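Local coordinates for protein BtGH115A (Bacteroides thetaiotaomicron, PDB 5BY3) that probably removes 4-O-methyl-glucuronic acid from decorated arabinogalactans, as a family GH115 4-O-methyl-alpha-glucuronidase, at residues 317-322 with 339-344; 443-448 with 467-472; 680-685 with 771-776. One frame throughout, in Å; residues are numbered along the deposited sequence.

Contact 1. Residues 317-322 with 339-344; sequences RVFVDQ and QVFIPY
Phe319 meets Phe341 edge to face: the ring planes are turned 81° apart, the centroids lie 5.6 Å from each other, and it is the edge of Phe319 that is directed at the face of Phe341. Phe319 CZ does the touching, 4.1 Å from both CE1 and CD1 of Phe341, so it sits toward the rim of that face and not over its centre. This is the T-shaped geometry in which the slightly positive ring hydrogens face a pi cloud. The CB of Phe341 points toward the helix, and with CG anti to the backbone N (chi1 176°) the ring presents a face to Phe319. On Phe319, CG is anti to the carbonyl carbon (chi1 -66°), and the ring end comes nearer than the starting direction of the side chain would suggest. Two rings thus bridge a backbone gap of 9.9 Å between Phe319 CA and Phe341 CA. Helix 308-329 joins strand 290-291 to the neighbouring parallel strand 339-341, a beta-alpha-beta crossover in the parallel sheet of the TIM-barrel-type domain, and the aromatic pair packs this helix onto the second strand. Further out, a hydrogen bond between Gln339 OE1 and Arg323 NH1 also joins helix and second strand, whereas Gln322 OE1, accepting from Gly293 N, ties the helix to the loop after the first. Backbone bonds set strand 339-341 between Thr362 and Met364 on one side and, on the other, Tyr290 of strand 290-291 and Leu292 just after it. Past the strand, Pro343 centres an inverse gamma turn, and the Tyr344 ring then meets His243.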
loop_
_atom_site.group_PDB
_atom_site.type_symbol
_atom_site.label_atom_id
_atom_site.label_comp_id
_atom_site.label_asym_id
_atom_site.label_seq_id
_atom_site.Cartn_x
_atom_site.Cartn_y
_atom_site.Cartn_z
ATOM N N ARG A 317 23.411 21.093 -9.843
ATOM C CA ARG A 317 22.989 22.471 -10.162
ATOM C C ARG A 317 21.590 22.732 -9.611
ATOM O O ARG A 317 21.285 23.829 -9.116
ATOM C CB ARG A 317 23.053 22.748 -11.691
ATOM C CG ARG A 317 22.701 24.183 -12.137
ATOM C CD ARG A 317 23.653 24.747 -13.190
ATOM N NE ARG A 317 25.062 24.615 -12.780
ATOM C CZ ARG A 317 25.713 25.430 -11.933
ATOM N NH1 ARG A 317 25.110 26.486 -11.384
ATOM N NH2 ARG A 317 26.987 25.193 -11.621
ATOM N N VAL A 318 20.760 21.702 -9.684
ATOM C CA VAL A 318 19.359 21.793 -9.309
ATOM C C VAL A 318 19.192 21.877 -7.787
ATOM O O VAL A 318 18.466 22.728 -7.305
ATOM C CB VAL A 318 18.568 20.623 -9.952
ATOM C CG1 VAL A 318 17.313 20.263 -9.179
ATOM C CG2 VAL A 318 18.249 20.964 -11.396
ATOM N N PHE A 319 19.873 21.016 -7.034
ATOM C CA PHE A 319 19.790 21.065 -5.563
ATOM C C PHE A 319 20.112 22.462 -5.020
ATOM O O PHE A 319 19.349 23.024 -4.217
ATOM C CB PHE A 319 20.751 20.070 -4.924
ATOM C CG PHE A 319 20.423 18.629 -5.174
ATOM C CD1 PHE A 319 19.137 18.219 -5.570
ATOM C CD2 PHE A 319 21.388 17.659 -4.927
ATOM C CE1 PHE A 319 18.840 16.878 -5.752
ATOM C CE2 PHE A 319 21.099 16.302 -5.117
ATOM C CZ PHE A 319 19.814 15.912 -5.519
ATOM N N VAL A 320 21.219 23.022 -5.510
ATOM C CA VAL A 320 21.770 24.277 -5.002
ATOM C C VAL A 320 20.770 25.411 -5.171
ATOM O O VAL A 320 20.582 26.198 -4.244
ATOM C CB VAL A 320 23.187 24.583 -5.598
ATOM C CG1 VAL A 320 23.680 25.960 -5.199
ATOM C CG2 VAL A 320 24.215 23.533 -5.156
ATOM N N ASP A 321 20.081 25.449 -6.310
ATOM C CA ASP A 321 19.060 26.485 -6.556
ATOM C C ASP A 321 17.758 26.222 -5.829
ATOM O O ASP A 321 17.060 27.179 -5.428
ATOM C CB ASP A 321 18.707 26.630 -8.037
ATOM C CG ASP A 321 19.915 26.786 -8.947
ATOM O OD1 ASP A 321 21.064 26.485 -8.533
ATOM O OD2 ASP A 321 19.678 27.191 -10.113
ATOM N N GLN A 322 17.408 24.940 -5.709
ATOM C CA GLN A 322 16.167 24.539 -5.052
ATOM C C GLN A 322 16.210 24.824 -3.553
ATOM O O GLN A 322 15.293 25.438 -3.026
ATOM C CB GLN A 322 15.846 23.069 -5.309
ATOM C CG GLN A 322 15.256 22.824 -6.687
ATOM C CD GLN A 322 15.000 21.344 -6.946
ATOM O OE1 GLN A 322 15.576 20.461 -6.304
ATOM N NE2 GLN A 322 14.130 21.072 -7.902
ATOM N N GLN A 339 12.656 17.865 3.607
ATOM C CA GLN A 339 13.080 17.674 2.238
ATOM C C GLN A 339 13.191 16.202 1.864
ATOM O O GLN A 339 13.652 15.387 2.655
ATOM C CB GLN A 339 14.426 18.404 2.021
ATOM C CG GLN A 339 14.237 19.906 1.786
ATOM C CD GLN A 339 15.515 20.706 1.910
ATOM O OE1 GLN A 339 16.317 20.768 0.982
ATOM N NE2 GLN A 339 15.702 21.339 3.063
ATOM N N VAL A 340 12.800 15.852 0.645
ATOM C CA VAL A 340 12.910 14.454 0.237
ATOM C C VAL A 340 13.558 14.354 -1.144
ATOM O O VAL A 340 13.292 15.160 -2.036
ATOM C CB VAL A 340 11.524 13.706 0.334
ATOM C CG1 VAL A 340 10.497 14.249 -0.655
ATOM C CG2 VAL A 340 11.656 12.182 0.148
ATOM N N PHE A 341 14.404 13.346 -1.304
ATOM C CA PHE A 341 14.896 12.989 -2.601
ATOM C C PHE A 341 14.463 11.554 -2.889
ATOM O O PHE A 341 14.719 10.646 -2.067
ATOM C CB PHE A 341 16.434 13.141 -2.660
ATOM C CG PHE A 341 17.035 12.702 -3.968
ATOM C CD1 PHE A 341 16.661 13.323 -5.182
ATOM C CD2 PHE A 341 17.948 11.643 -4.010
ATOM C CE1 PHE A 341 17.193 12.913 -6.403
ATOM C CE2 PHE A 341 18.499 11.243 -5.236
ATOM C CZ PHE A 341 18.116 11.881 -6.421
ATOM N N ILE A 342 13.816 11.366 -4.046
ATOM C CA ILE A 342 13.175 10.084 -4.394
ATOM C C ILE A 342 13.790 9.483 -5.649
ATOM O O ILE A 342 13.392 9.859 -6.752
ATOM C CB ILE A 342 11.635 10.200 -4.571
ATOM C CG1 ILE A 342 11.044 11.026 -3.441
ATOM C CG2 ILE A 342 10.966 8.803 -4.590
ATOM C CD1 ILE A 342 9.710 11.605 -3.769
ATOM N N PRO A 343 14.778 8.570 -5.486
ATOM C CA PRO A 343 15.387 7.859 -6.630
ATOM C C PRO A 343 14.547 6.622 -7.088
ATOM O O PRO A 343 14.830 5.462 -6.757
ATOM C CB PRO A 343 16.790 7.512 -6.130
ATOM C CG PRO A 343 16.651 7.412 -4.643
ATOM C CD PRO A 343 15.427 8.190 -4.215
ATOM N N TYR A 344 13.482 6.937 -7.813
ATOM C CA TYR A 344 12.539 6.001 -8.394
ATOM C C TYR A 344 12.968 5.752 -9.843
ATOM O O TYR A 344 13.506 6.666 -10.504
ATOM C CB TYR A 344 11.154 6.653 -8.338
ATOM C CG TYR A 344 10.020 5.914 -8.982
ATOM C CD1 TYR A 344 9.618 4.653 -8.531
ATOM C CD2 TYR A 344 9.333 6.482 -10.044
ATOM C CE1 TYR A 344 8.552 3.980 -9.133
ATOM C CE2 TYR A 344 8.259 5.836 -10.654
ATOM C CZ TYR A 344 7.864 4.584 -10.207
ATOM O OH TYR A 344 6.791 3.958 -10.835
#

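Contact 2. Residues 443-448 with 467-472; sequences QIELFM and KHWLER
Glu445 and Trp469 mark the nearest backbone approach of two helical segments, 9.3 Å from CA to CA, a separation spanned by long side chains. The carboxylate of Glu445 reaches across with CG anti to the backbone N (chi1 -172°) and an extended chain beyond it, to be met by two residues one helical turn apart, Trp469 and Arg472. Arg472 approaches from the opposite direction and grips it end-on. Arg472 NH1 lies 2.7 Å from Glu445 OE2 and Arg472 NH2 lies 3.1 Å from Glu445 OE1, each oxygen accepting through its syn lone pair. Only 9° separates the carboxylate and guanidinium planes, so this is a nearly coplanar, two-bond salt bridge; a further bond from NH2 to OE2 is weak. Trp469 works differently. Its NE1 donates to Glu445 OE1 over 2.8 Å with an angle of 146° at the hydrogen; the oxygen lies in the indole plane, yet the nitrogen stands well above the carboxylate plane. Trp469 and Arg472 therefore share OE1 without competing for one direction, and Trp132 NE1 gives the same oxygen another hydrogen bond. With Trp469 set on OE1 from above the carboxylate plane and Arg472 gripping both oxygens nearly within it, rotation of the buried carboxylate should be restricted. Tyr442 meets the indole edge-to-face, and Arg472 touches Ser130 and Pro131 in the loop that also carries Trp132. Helix 441-452 lays Ile444, Phe447 and selenomethionine Met448 against Leu432 of strand 429-433, while helix 462-473 packs through Leu470 onto Ala479 and Met486 of helix 476-495.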
loop_
_atom_site.group_PDB
_atom_site.type_symbol
_atom_site.label_atom_id
_atom_site.label_comp_id
_atom_site.label_asym_id
_atom_site.label_seq_id
_atom_site.Cartn_x
_atom_site.Cartn_y
_atom_site.Cartn_z
ATOM N N GLN A 443 -5.619 -3.009 2.840
ATOM C CA GLN A 443 -4.140 -2.848 2.735
ATOM C C GLN A 443 -3.634 -1.485 3.256
ATOM O O GLN A 443 -2.595 -1.413 3.927
ATOM C CB GLN A 443 -3.622 -3.076 1.312
ATOM C CG GLN A 443 -3.797 -4.505 0.765
ATOM C CD GLN A 443 -5.118 -4.749 0.005
ATOM O OE1 GLN A 443 -6.077 -3.971 0.119
ATOM N NE2 GLN A 443 -5.175 -5.840 -0.762
ATOM N N ILE A 444 -4.415 -0.440 2.978
ATOM C CA ILE A 444 -4.138 0.912 3.385
ATOM C C ILE A 444 -4.112 0.955 4.909
ATOM O O ILE A 444 -3.188 1.517 5.498
ATOM C CB ILE A 444 -5.181 1.901 2.808
ATOM C CG1 ILE A 444 -5.045 1.995 1.274
ATOM C CG2 ILE A 444 -5.067 3.296 3.451
ATOM C CD1 ILE A 444 -6.225 2.655 0.561
ATOM N N GLU A 445 -5.100 0.357 5.552
ATOM C CA GLU A 445 -5.144 0.433 6.997
ATOM C C GLU A 445 -4.022 -0.412 7.619
ATOM O O GLU A 445 -3.417 -0.022 8.631
ATOM C CB GLU A 445 -6.507 0.013 7.529
ATOM C CG GLU A 445 -6.670 0.258 9.025
ATOM C CD GLU A 445 -8.069 -0.012 9.528
ATOM O OE1 GLU A 445 -9.033 0.092 8.743
ATOM O OE2 GLU A 445 -8.205 -0.316 10.733
ATOM N N LEU A 446 -3.728 -1.553 7.012
ATOM C CA LEU A 446 -2.587 -2.339 7.442
ATOM C C LEU A 446 -1.294 -1.492 7.383
ATOM O O LEU A 446 -0.606 -1.341 8.380
ATOM C CB LEU A 446 -2.455 -3.614 6.602
ATOM C CG LEU A 446 -1.298 -4.583 6.948
ATOM C CD1 LEU A 446 -1.330 -5.070 8.419
ATOM C CD2 LEU A 446 -1.318 -5.747 5.957
ATOM N N PHE A 447 -0.990 -0.939 6.211
ATOM C CA PHE A 447 0.139 -0.071 6.036
ATOM C C PHE A 447 0.160 1.033 7.108
ATOM O O PHE A 447 1.199 1.300 7.687
ATOM C CB PHE A 447 0.059 0.536 4.632
ATOM C CG PHE A 447 1.344 1.150 4.135
ATOM C CD1 PHE A 447 1.618 2.500 4.354
ATOM C CD2 PHE A 447 2.266 0.385 3.413
ATOM C CE1 PHE A 447 2.800 3.072 3.888
ATOM C CE2 PHE A 447 3.441 0.957 2.934
ATOM C CZ PHE A 447 3.691 2.302 3.172
HETATM N N MSE A 448 -0.990 1.646 7.380
HETATM C CA MSE A 448 -1.044 2.821 8.265
HETATM C C MSE A 448 -0.887 2.419 9.697
HETATM O O MSE A 448 -0.273 3.175 10.463
HETATM C CB MSE A 448 -2.269 3.740 8.108
HETATM C CG MSE A 448 -2.335 4.431 6.748
HETATM SE SE MSE A 448 -0.708 5.441 6.256
HETATM C CE MSE A 448 -0.865 5.152 4.334
ATOM N N LYS A 467 -8.318 -10.741 10.959
ATOM C CA LYS A 467 -9.413 -11.193 11.789
ATOM C C LYS A 467 -10.047 -10.033 12.591
ATOM O O LYS A 467 -11.247 -9.839 12.548
ATOM C CB LYS A 467 -8.894 -12.279 12.718
ATOM C CG LYS A 467 -9.952 -12.912 13.615
ATOM C CD LYS A 467 -9.320 -13.984 14.496
ATOM C CE LYS A 467 -10.088 -14.144 15.789
ATOM N NZ LYS A 467 -11.272 -14.994 15.524
ATOM N N HIS A 468 -9.230 -9.260 13.297
ATOM C CA HIS A 468 -9.695 -8.162 14.114
ATOM C C HIS A 468 -10.404 -7.131 13.243
ATOM O O HIS A 468 -11.382 -6.481 13.679
ATOM C CB HIS A 468 -8.517 -7.544 14.860
ATOM C CG HIS A 468 -8.903 -6.439 15.786
ATOM N ND1 HIS A 468 -9.183 -5.157 15.344
ATOM C CD2 HIS A 468 -9.043 -6.412 17.133
ATOM C CE1 HIS A 468 -9.501 -4.397 16.377
ATOM N NE2 HIS A 468 -9.416 -5.131 17.474
ATOM N N TRP A 469 -9.937 -7.005 11.999
ATOM C CA TRP A 469 -10.451 -6.000 11.088
ATOM C C TRP A 469 -11.826 -6.417 10.594
ATOM O O TRP A 469 -12.743 -5.601 10.659
ATOM C CB TRP A 469 -9.479 -5.759 9.914
ATOM C CG TRP A 469 -9.847 -4.586 9.008
ATOM C CD1 TRP A 469 -9.541 -3.252 9.217
ATOM C CD2 TRP A 469 -10.598 -4.635 7.764
ATOM N NE1 TRP A 469 -10.025 -2.495 8.175
ATOM C CE2 TRP A 469 -10.681 -3.311 7.277
ATOM C CE3 TRP A 469 -11.150 -5.673 6.998
ATOM C CZ2 TRP A 469 -11.311 -2.988 6.053
ATOM C CZ3 TRP A 469 -11.768 -5.354 5.772
ATOM C CH2 TRP A 469 -11.846 -4.026 5.312
ATOM N N LEU A 470 -11.963 -7.661 10.108
ATOM C CA LEU A 470 -13.274 -8.201 9.592
ATOM C C LEU A 470 -14.307 -8.268 10.674
ATOM O O LEU A 470 -15.470 -7.881 10.456
ATOM C CB LEU A 470 -13.160 -9.609 8.938
ATOM C CG LEU A 470 -12.193 -9.755 7.746
ATOM C CD1 LEU A 470 -11.731 -11.171 7.542
ATOM C CD2 LEU A 470 -12.743 -9.189 6.455
ATOM N N GLU A 471 -13.871 -8.731 11.845
ATOM C CA GLU A 471 -14.716 -8.722 13.041
ATOM C C GLU A 471 -15.208 -7.338 13.329
ATOM O O GLU A 471 -16.390 -7.173 13.572
ATOM C CB GLU A 471 -13.998 -9.311 14.257
ATOM C CG GLU A 471 -13.932 -10.825 14.209
ATOM C CD GLU A 471 -13.251 -11.436 15.403
ATOM O OE1 GLU A 471 -12.421 -10.746 16.051
ATOM O OE2 GLU A 471 -13.547 -12.623 15.659
ATOM N N ARG A 472 -14.321 -6.337 13.261
ATOM C CA ARG A 472 -14.750 -4.933 13.471
ATOM C C ARG A 472 -15.705 -4.390 12.374
ATOM O O ARG A 472 -16.667 -3.697 12.696
ATOM C CB ARG A 472 -13.543 -4.003 13.704
ATOM C CG ARG A 472 -13.806 -2.578 14.194
ATOM C CD ARG A 472 -12.509 -1.782 13.992
ATOM N NE ARG A 472 -12.390 -1.309 12.593
ATOM C CZ ARG A 472 -11.294 -0.832 11.980
ATOM N NH1 ARG A 472 -10.120 -0.774 12.579
ATOM N NH2 ARG A 472 -11.375 -0.427 10.709
#

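Contact 3. Residues 680-685 with 771-776; sequences FSFGNL and VMLYEV
Phe680 and Phe682 face Val771 and Leu773 across the interior between two antiparallel sheets, an arrangement consistent with the beta sandwich of galactose-binding-like domains; Leu685 and Glu775 stand at the loop end of the row. The segments run nearly parallel, 13° apart, and their backbones keep the distance expected of packed layers, with Phe682 CA 9.6 Å from Leu773 CA. One CH-pi interaction is present. Leu773 CD2 stands 3.5 Å from the centroid of the Phe682 ring and only 5° off the ring normal, so a single methyl lies over the centre of one face. Phe682 takes the crowded position with CG between its backbone N and carbonyl carbon (chi1 61°), and its side chain is nearly perpendicular to that of Leu773. His755 and Trp647 also touch Phe682, while Val690 and Val692 of strand 689-696 touch Leu773. Looser apolar packing continues the row: Phe680 CZ lies 4.4 Å from Val771 CG2, approached obliquely, and Phe680 also stacks with Trp647. Where both strands have given way to loops the contact turns mixed. Leu685 and Glu775 lie alongside one another, running opposite ways, and Glu775 OE2 makes a long, weak ion pair with Lys686. The other carboxylate oxygen, Glu775 OE1, rests 3.9 Å from Leu685 CB.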
loop_
_atom_site.group_PDB
_atom_site.type_symbol
_atom_site.label_atom_id
_atom_site.label_comp_id
_atom_site.label_asym_id
_atom_site.label_seq_id
_atom_site.Cartn_x
_atom_site.Cartn_y
_atom_site.Cartn_z
ATOM N N PHE A 680 16.182 -31.665 2.717
ATOM C CA PHE A 680 14.986 -32.434 2.300
ATOM C C PHE A 680 15.388 -33.844 1.926
ATOM O O PHE A 680 16.447 -34.046 1.331
ATOM C CB PHE A 680 14.282 -31.796 1.100
ATOM C CG PHE A 680 13.753 -30.434 1.374
ATOM C CD1 PHE A 680 14.565 -29.317 1.230
ATOM C CD2 PHE A 680 12.455 -30.266 1.803
ATOM C CE1 PHE A 680 14.088 -28.056 1.512
ATOM C CE2 PHE A 680 11.967 -29.004 2.075
ATOM C CZ PHE A 680 12.783 -27.898 1.933
ATOM N N SER A 681 14.536 -34.812 2.243
ATOM C CA SER A 681 14.874 -36.203 1.984
ATOM C C SER A 681 13.789 -36.965 1.222
ATOM O O SER A 681 12.568 -36.693 1.339
ATOM C CB SER A 681 15.279 -36.928 3.277
ATOM O OG SER A 681 14.161 -37.073 4.137
ATOM N N PHE A 682 14.264 -37.935 0.445
ATOM C CA PHE A 682 13.396 -38.682 -0.434
ATOM C C PHE A 682 14.038 -40.009 -0.786
ATOM O O PHE A 682 15.270 -40.187 -0.655
ATOM C CB PHE A 682 13.054 -37.862 -1.699
ATOM C CG PHE A 682 14.255 -37.480 -2.530
ATOM C CD1 PHE A 682 15.087 -36.424 -2.151
ATOM C CD2 PHE A 682 14.554 -38.177 -3.693
ATOM C CE1 PHE A 682 16.203 -36.078 -2.907
ATOM C CE2 PHE A 682 15.666 -37.833 -4.456
ATOM C CZ PHE A 682 16.489 -36.779 -4.063
ATOM N N GLY A 683 13.184 -40.913 -1.260
ATOM C CA GLY A 683 13.535 -42.303 -1.408
ATOM C C GLY A 683 14.072 -42.690 -2.762
ATOM O O GLY A 683 14.783 -41.927 -3.444
ATOM N N ASN A 684 13.701 -43.908 -3.122
ATOM C CA ASN A 684 14.152 -44.571 -4.310
ATOM C C ASN A 684 13.462 -44.024 -5.554
ATOM O O ASN A 684 12.228 -44.134 -5.683
ATOM C CB ASN A 684 13.848 -46.060 -4.160
ATOM C CG ASN A 684 14.694 -46.918 -5.064
ATOM O OD1 ASN A 684 15.852 -46.582 -5.349
ATOM N ND2 ASN A 684 14.129 -48.044 -5.519
ATOM N N LEU A 685 14.261 -43.427 -6.445
ATOM C CA LEU A 685 13.805 -43.000 -7.779
ATOM C C LEU A 685 14.163 -44.010 -8.884
ATOM O O LEU A 685 15.021 -44.878 -8.682
ATOM C CB LEU A 685 14.408 -41.639 -8.153
ATOM C CG LEU A 685 14.342 -40.438 -7.198
ATOM C CD1 LEU A 685 15.105 -39.268 -7.802
ATOM C CD2 LEU A 685 12.921 -40.037 -6.799
ATOM N N VAL A 771 9.468 -26.401 -3.396
ATOM C CA VAL A 771 10.457 -27.253 -4.037
ATOM C C VAL A 771 9.683 -28.421 -4.681
ATOM O O VAL A 771 8.824 -29.025 -4.026
ATOM C CB VAL A 771 11.489 -27.813 -3.026
ATOM C CG1 VAL A 771 12.502 -28.681 -3.755
ATOM C CG2 VAL A 771 12.239 -26.699 -2.279
HETATM N N MSE A 772 9.968 -28.717 -5.955
HETATM C CA MSE A 772 9.463 -29.941 -6.613
HETATM C C MSE A 772 10.582 -30.793 -7.202
HETATM O O MSE A 772 11.699 -30.314 -7.412
HETATM C CB MSE A 772 8.391 -29.609 -7.629
HETATM C CG MSE A 772 7.148 -29.030 -6.956
HETATM SE SE MSE A 772 7.259 -27.066 -6.956
HETATM C CE MSE A 772 5.440 -26.605 -7.569
ATOM N N LEU A 773 10.296 -32.068 -7.468
ATOM C CA LEU A 773 11.367 -33.012 -7.851
ATOM C C LEU A 773 11.461 -33.545 -9.296
ATOM O O LEU A 773 12.518 -33.403 -9.882
ATOM C CB LEU A 773 11.703 -34.033 -6.748
ATOM C CG LEU A 773 13.102 -33.861 -6.103
ATOM C CD1 LEU A 773 13.546 -32.448 -5.735
ATOM C CD2 LEU A 773 13.262 -34.758 -4.888
ATOM N N TYR A 774 10.428 -34.164 -9.864
ATOM C CA TYR A 774 10.489 -34.665 -11.295
ATOM C C TYR A 774 11.669 -35.587 -11.718
ATOM O O TYR A 774 12.843 -35.167 -11.727
ATOM C CB TYR A 774 10.354 -33.520 -12.343
ATOM C CG TYR A 774 9.272 -32.515 -12.020
ATOM C CD1 TYR A 774 7.905 -32.828 -12.181
ATOM C CD2 TYR A 774 9.613 -31.258 -11.523
ATOM C CE1 TYR A 774 6.911 -31.899 -11.852
ATOM C CE2 TYR A 774 8.639 -30.330 -11.204
ATOM C CZ TYR A 774 7.297 -30.653 -11.353
ATOM O OH TYR A 774 6.381 -29.690 -11.025
ATOM N N GLU A 775 11.337 -36.813 -12.129
ATOM C CA GLU A 775 12.340 -37.801 -12.582
ATOM C C GLU A 775 13.267 -37.355 -13.736
ATOM O O GLU A 775 14.356 -36.860 -13.449
ATOM C CB GLU A 775 11.716 -39.192 -12.788
ATOM C CG GLU A 775 12.073 -40.147 -11.647
ATOM C CD GLU A 775 10.952 -41.084 -11.207
ATOM O OE1 GLU A 775 10.973 -41.473 -10.014
ATOM O OE2 GLU A 775 10.080 -41.455 -12.029
ATOM N N VAL A 776 12.853 -37.508 -15.000
ATOM C CA VAL A 776 13.617 -37.023 -16.204
ATOM C C VAL A 776 15.003 -37.658 -16.502
ATOM O O VAL A 776 15.722 -38.073 -15.590
ATOM C CB VAL A 776 13.705 -35.463 -16.306
ATOM C CG1 VAL A 776 12.440 -34.797 -15.776
ATOM C CG2 VAL A 776 14.953 -34.903 -15.630
#

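In the fold
All three contacts are largely buried, but at different distances from the chain centre: the centre of contact 2 is about 12 Å from it, that of contact 1 about 25 Å and that of contact 3 about 39 Å. Contacts 1 and 2 belong to the TIM-barrel-type part yet have no helix or strand in common, and their nearest atoms stay about 12 Å apart; contact 3 belongs to the C-terminal domain. Chemistry differs with the elements joined. Helix on strand uses one aromatic pair, helix on helix uses charge and hydrogen bonds, and strands of two sheets, with the loops that follow them, use a row of mainly apolar side chains. The buried areas are 72, 119 and 234 Å² for contacts 1, 2 and 3.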